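Local coordinates for Serpin48 (Tenebrio molitor, PDB 3OZQ), which inhibits the protease SPE with high specificity as a serpin of insect innate immunity, at residues T43-L47 / V116-Q120; T161-N167 / L308-V314. All coordinates share one frame; numbering follows the deposited sequence.

Contact 1 of 2, residues T43-L47 / V116-Q120; sequences TLLAL and VYGAQ
The Y117 ring lies between L47 and V116. L47 CA sits over the centre of one face, a CH-pi contact of 3.7 Å to the ring centroid, 14° off the normal. V116 CG1 is on the opposite face, shifted toward the rim. T43 O approaches obliquely, 3.3 Å from Y117 CD1. A46 CB touches Y117 CE1 at 3.5 Å. The torsion chi1 of Y117, -66°, turns the ring opposite its own carbonyl carbon and lays it against the helix. L47 CG packs on Y117 CB at 3.7 Å, and L47 CD1 goes on to A119 CB at 3.8 Å. No direct hydrogen bond joins the segments. One water donates to T43 OG1 and to Y117 O, the latter at 2.8 Å. T43 OG1 is also bonded to S40 O. Y117 further touches V77 and E74 of helix 70-83. With an alanine here, L47 CA would probably lose the surface it rests on, and a gap would be likely to open between helices 38-50 and 70-83. This is buried packing of the serpin fold: the loop between helix 107-115 and strand 120-124 is held against helix 38-50 within the helical part of the domain.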
loop_
_atom_site.group_PDB
_atom_site.type_symbol
_atom_site.label_atom_id
_atom_site.label_comp_id
_atom_site.label_asym_id
_atom_site.label_seq_id
_atom_site.Cartn_x
_atom_site.Cartn_y
_atom_site.Cartn_z
ATOM N N THR A 43 4.786 -3.089 8.127
ATOM C CA THR A 43 6.078 -3.729 8.349
ATOM C C THR A 43 7.181 -2.743 8.795
ATOM O O THR A 43 8.111 -3.098 9.530
ATOM C CB THR A 43 6.547 -4.439 7.091
ATOM O OG1 THR A 43 6.729 -3.476 6.049
ATOM C CG2 THR A 43 5.527 -5.498 6.672
ATOM N N LEU A 44 7.097 -1.507 8.322
ATOM C CA LEU A 44 8.088 -0.514 8.695
ATOM C C LEU A 44 7.876 -0.103 10.142
ATOM O O LEU A 44 8.814 -0.043 10.945
ATOM C CB LEU A 44 8.008 0.690 7.754
ATOM C CG LEU A 44 9.119 1.718 7.934
ATOM C CD1 LEU A 44 10.442 1.000 8.050
ATOM C CD2 LEU A 44 9.135 2.724 6.754
ATOM N N LEU A 45 6.623 0.138 10.493
ATOM C CA LEU A 45 6.298 0.509 11.856
ATOM C C LEU A 45 6.644 -0.631 12.832
ATOM O O LEU A 45 7.003 -0.391 13.986
ATOM C CB LEU A 45 4.822 0.850 11.956
ATOM C CG LEU A 45 4.399 1.423 13.305
ATOM C CD1 LEU A 45 4.954 2.822 13.496
ATOM C CD2 LEU A 45 2.885 1.428 13.432
ATOM N N ALA A 46 6.507 -1.875 12.373
ATOM C CA ALA A 46 6.923 -3.016 13.180
ATOM C C ALA A 46 8.449 -2.995 13.419
ATOM O O ALA A 46 8.919 -3.324 14.501
ATOM C CB ALA A 46 6.475 -4.329 12.530
ATOM N N LEU A 47 9.218 -2.602 12.406
ATOM C CA LEU A 47 10.653 -2.441 12.567
ATOM C C LEU A 47 10.896 -1.403 13.647
ATOM O O LEU A 47 11.638 -1.646 14.606
ATOM C CB LEU A 47 11.294 -1.969 11.269
ATOM C CG LEU A 47 12.785 -2.276 11.061
ATOM C CD1 LEU A 47 13.420 -1.255 10.139
ATOM C CD2 LEU A 47 13.548 -2.367 12.359
ATOM N N VAL A 116 15.195 -9.165 9.047
ATOM C CA VAL A 116 13.798 -9.481 9.327
ATOM C C VAL A 116 12.781 -8.634 8.560
ATOM O O VAL A 116 11.814 -9.172 8.019
ATOM C CB VAL A 116 13.479 -9.357 10.827
ATOM C CG1 VAL A 116 11.984 -9.499 11.064
ATOM C CG2 VAL A 116 14.263 -10.399 11.628
ATOM N N TYR A 117 12.991 -7.319 8.520
ATOM C CA TYR A 117 11.924 -6.399 8.109
ATOM C C TYR A 117 12.084 -5.797 6.720
ATOM O O TYR A 117 11.357 -4.869 6.361
ATOM C CB TYR A 117 11.778 -5.259 9.115
ATOM C CG TYR A 117 11.302 -5.665 10.483
ATOM C CD1 TYR A 117 9.969 -5.553 10.840
ATOM C CD2 TYR A 117 12.199 -6.132 11.436
ATOM C CE1 TYR A 117 9.541 -5.909 12.108
ATOM C CE2 TYR A 117 11.780 -6.495 12.690
ATOM C CZ TYR A 117 10.452 -6.378 13.026
ATOM O OH TYR A 117 10.047 -6.742 14.297
ATOM N N GLY A 118 13.027 -6.310 5.942
ATOM C CA GLY A 118 13.233 -5.830 4.590
ATOM C C GLY A 118 13.389 -4.323 4.499
ATOM O O GLY A 118 12.835 -3.674 3.607
ATOM N N ALA A 119 14.146 -3.761 5.430
ATOM C CA ALA A 119 14.436 -2.336 5.412
ATOM C C ALA A 119 15.876 -2.145 5.861
ATOM O O ALA A 119 16.597 -3.118 6.084
ATOM C CB ALA A 119 13.493 -1.599 6.337
ATOM N N GLN A 120 16.307 -0.896 5.988
ATOM C CA GLN A 120 17.580 -0.637 6.650
ATOM C C GLN A 120 17.538 0.618 7.496
ATOM O O GLN A 120 16.532 1.322 7.512
ATOM C CB GLN A 120 18.726 -0.618 5.651
ATOM C CG GLN A 120 18.736 0.526 4.717
ATOM C CD GLN A 120 19.694 0.287 3.579
ATOM O OE1 GLN A 120 20.353 1.210 3.098
ATOM N NE2 GLN A 120 19.773 -0.963 3.134
HETATM O O HOH W 1 9.808 -2.526 6.004
#

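Contact 2 of 2, residues T161-N167 / L308-V314; sequences TRVVLIN and LVISNIV
Strands 163-167 and 310-314 pair in parallel in the large central sheet of the serpin fold, sheet A. In inhibitory serpins generally, the cleaved reactive loop inserts between these two strands. Toward the C-terminal ends the bonds follow the parallel ladder. L165 N donates to N312 O at 3.0 Å, nearly straight at 169°, with the donor tilted from the carbonyl plane. L165 O accepts V314 N, and V314 O accepts N167 N at 2.9 Å in a more bent bond. V163 O takes S311 N at 2.7 Å in its carbonyl plane, plus a weak bond from N312 N. Just ahead of V163 a side chain takes part in the bonding. S311 OG accepts R162 N at 2.8 Å and 165°, and V163 N more weakly. Its chi1 of -55° swings OG away from its own carbonyl toward these amides. A water joins the same OG to R162 NH2. R162 NE is bonded to L160 O. A second water accepts from T161 OG1 and donates to N312 OD1, both at 2.6 Å; T161 OG1 also pairs with N158 N. V309 N is buried without a partner. L165 and I313 lie side by side, on the face opposite V164 and N312. V309 CG2 sits over the centre of one face of the R162 guanidinium, 3.3 Å from CZ.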
loop_
_atom_site.group_PDB
_atom_site.type_symbol
_atom_site.label_atom_id
_atom_site.label_comp_id
_atom_site.label_asym_id
_atom_site.label_seq_id
_atom_site.Cartn_x
_atom_site.Cartn_y
_atom_site.Cartn_z
ATOM N N THR A 161 14.258 17.338 13.740
ATOM C CA THR A 161 14.103 16.050 13.073
ATOM C C THR A 161 15.034 15.048 13.743
ATOM O O THR A 161 16.242 15.286 13.825
ATOM C CB THR A 161 14.370 16.125 11.555
ATOM O OG1 THR A 161 13.499 17.092 10.969
ATOM C CG2 THR A 161 14.105 14.765 10.896
ATOM N N ARG A 162 14.455 13.954 14.247
ATOM C CA ARG A 162 15.178 12.939 15.022
ATOM C C ARG A 162 15.157 11.554 14.372
ATOM O O ARG A 162 16.196 10.931 14.203
ATOM C CB ARG A 162 14.613 12.849 16.446
ATOM C CG ARG A 162 15.310 13.803 17.449
ATOM C CD ARG A 162 14.361 14.286 18.555
ATOM N NE ARG A 162 13.217 15.047 18.027
ATOM C CZ ARG A 162 12.189 15.458 18.767
ATOM N NH1 ARG A 162 12.160 15.190 20.064
ATOM N NH2 ARG A 162 11.196 16.136 18.223
ATOM N N VAL A 163 13.966 11.070 14.029
ATOM C CA VAL A 163 13.850 9.835 13.243
ATOM C C VAL A 163 12.845 9.981 12.112
ATOM O O VAL A 163 11.706 10.433 12.324
ATOM C CB VAL A 163 13.433 8.623 14.099
ATOM C CG1 VAL A 163 13.220 7.387 13.208
ATOM C CG2 VAL A 163 14.475 8.343 15.175
ATOM N N VAL A 164 13.266 9.586 10.913
ATOM C CA VAL A 164 12.396 9.628 9.757
ATOM C C VAL A 164 12.255 8.227 9.184
ATOM O O VAL A 164 13.257 7.569 8.897
ATOM C CB VAL A 164 12.949 10.571 8.671
ATOM C CG1 VAL A 164 12.078 10.509 7.416
ATOM C CG2 VAL A 164 13.030 11.992 9.215
ATOM N N LEU A 165 11.006 7.780 9.049
ATOM C CA LEU A 165 10.670 6.533 8.346
ATOM C C LEU A 165 10.351 6.833 6.896
ATOM O O LEU A 165 9.441 7.600 6.601
ATOM C CB LEU A 165 9.439 5.854 8.955
ATOM C CG LEU A 165 9.300 5.500 10.439
ATOM C CD1 LEU A 165 8.705 4.116 10.621
ATOM C CD2 LEU A 165 10.574 5.676 11.251
ATOM N N ILE A 166 11.099 6.213 5.998
ATOM C CA ILE A 166 10.862 6.342 4.569
ATOM C C ILE A 166 10.326 5.014 4.046
ATOM O O ILE A 166 10.856 3.962 4.400
ATOM C CB ILE A 166 12.171 6.619 3.835
ATOM C CG1 ILE A 166 12.613 8.054 4.096
ATOM C CG2 ILE A 166 11.997 6.380 2.363
ATOM C CD1 ILE A 166 11.469 9.030 4.142
ATOM N N ASN A 167 9.294 5.071 3.209
ATOM C CA ASN A 167 8.597 3.860 2.721
ATOM C C ASN A 167 8.116 4.018 1.284
ATOM O O ASN A 167 7.019 4.490 1.049
ATOM C CB ASN A 167 7.404 3.579 3.633
ATOM C CG ASN A 167 6.632 2.323 3.259
ATOM O OD1 ASN A 167 7.118 1.454 2.536
ATOM N ND2 ASN A 167 5.431 2.211 3.799
ATOM N N LEU A 308 15.283 10.317 21.047
ATOM C CA LEU A 308 14.711 10.237 19.708
ATOM C C LEU A 308 13.201 10.118 19.787
ATOM O O LEU A 308 12.662 9.599 20.759
ATOM C CB LEU A 308 15.310 9.057 18.952
ATOM C CG LEU A 308 16.813 9.132 18.685
ATOM C CD1 LEU A 308 17.295 7.871 17.987
ATOM C CD2 LEU A 308 17.174 10.370 17.870
ATOM N N VAL A 309 12.524 10.662 18.786
ATOM C CA VAL A 309 11.099 10.443 18.599
ATOM C C VAL A 309 10.942 10.178 17.114
ATOM O O VAL A 309 11.850 10.477 16.335
ATOM C CB VAL A 309 10.255 11.668 18.987
ATOM C CG1 VAL A 309 10.639 12.173 20.391
ATOM C CG2 VAL A 309 10.423 12.776 17.950
ATOM N N ILE A 310 9.811 9.606 16.707
ATOM C CA ILE A 310 9.559 9.471 15.288
ATOM C C ILE A 310 9.067 10.816 14.786
ATOM O O ILE A 310 7.983 11.266 15.151
ATOM C CB ILE A 310 8.499 8.397 14.958
ATOM C CG1 ILE A 310 8.965 7.004 15.398
ATOM C CG2 ILE A 310 8.217 8.395 13.474
ATOM C CD1 ILE A 310 7.971 5.877 14.983
ATOM N N SER A 311 9.858 11.448 13.933
ATOM C CA SER A 311 9.543 12.796 13.475
ATOM C C SER A 311 8.615 12.791 12.258
ATOM O O SER A 311 7.707 13.614 12.154
ATOM C CB SER A 311 10.829 13.550 13.149
ATOM O OG SER A 311 11.705 13.557 14.255
ATOM N N ASN A 312 8.870 11.887 11.323
ATOM C CA ASN A 312 8.031 11.791 10.130
ATOM C C ASN A 312 7.902 10.352 9.664
ATOM O O ASN A 312 8.800 9.547 9.895
ATOM C CB ASN A 312 8.592 12.651 8.995
ATOM C CG ASN A 312 8.935 14.056 9.447
ATOM O OD1 ASN A 312 9.915 14.259 10.146
ATOM N ND2 ASN A 312 8.112 15.022 9.074
ATOM N N ILE A 313 6.778 10.036 9.012
ATOM C CA ILE A 313 6.608 8.748 8.357
ATOM C C ILE A 313 5.986 8.978 6.987
ATOM O O ILE A 313 4.854 9.416 6.880
ATOM C CB ILE A 313 5.695 7.788 9.153
ATOM C CG1 ILE A 313 6.130 7.715 10.617
ATOM C CG2 ILE A 313 5.725 6.401 8.526
ATOM C CD1 ILE A 313 5.178 6.863 11.473
ATOM N N VAL A 314 6.740 8.687 5.945
ATOM C CA VAL A 314 6.345 9.085 4.614
ATOM C C VAL A 314 6.332 7.890 3.679
ATOM O O VAL A 314 7.359 7.237 3.467
ATOM C CB VAL A 314 7.274 10.215 4.062
ATOM C CG1 VAL A 314 6.768 10.699 2.701
ATOM C CG2 VAL A 314 7.289 11.369 5.025
HETATM O O HOH W 2 10.959 16.605 10.738
HETATM O O HOH W 3 10.551 15.882 15.552
#

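In the fold
After helix 10-29 and strand 34-36 the chain enters helix 38-50, where contact 1 opens. Two more helices, strand 90-100 and helix 107-115 follow before contact 1 closes the loop at 116-120. The chain enters strand 120-124, which pairs with strand 90-100, and passes helix 129-143. Contact 2 opens at 161-167 and closes at 308-314, after an excursion with more strand than helix. The two loops stand in series; they neither nest nor cross. The centres of contacts 1 and 2 lie about 13 Å apart. L44 of contact 1 packs on contact 2, its CG 3.6 Å from L165 CD1. Helix 38-50 backs strand 163-174, and strand 90-100, an antiparallel neighbour of 163-174, touches both contacts through I97.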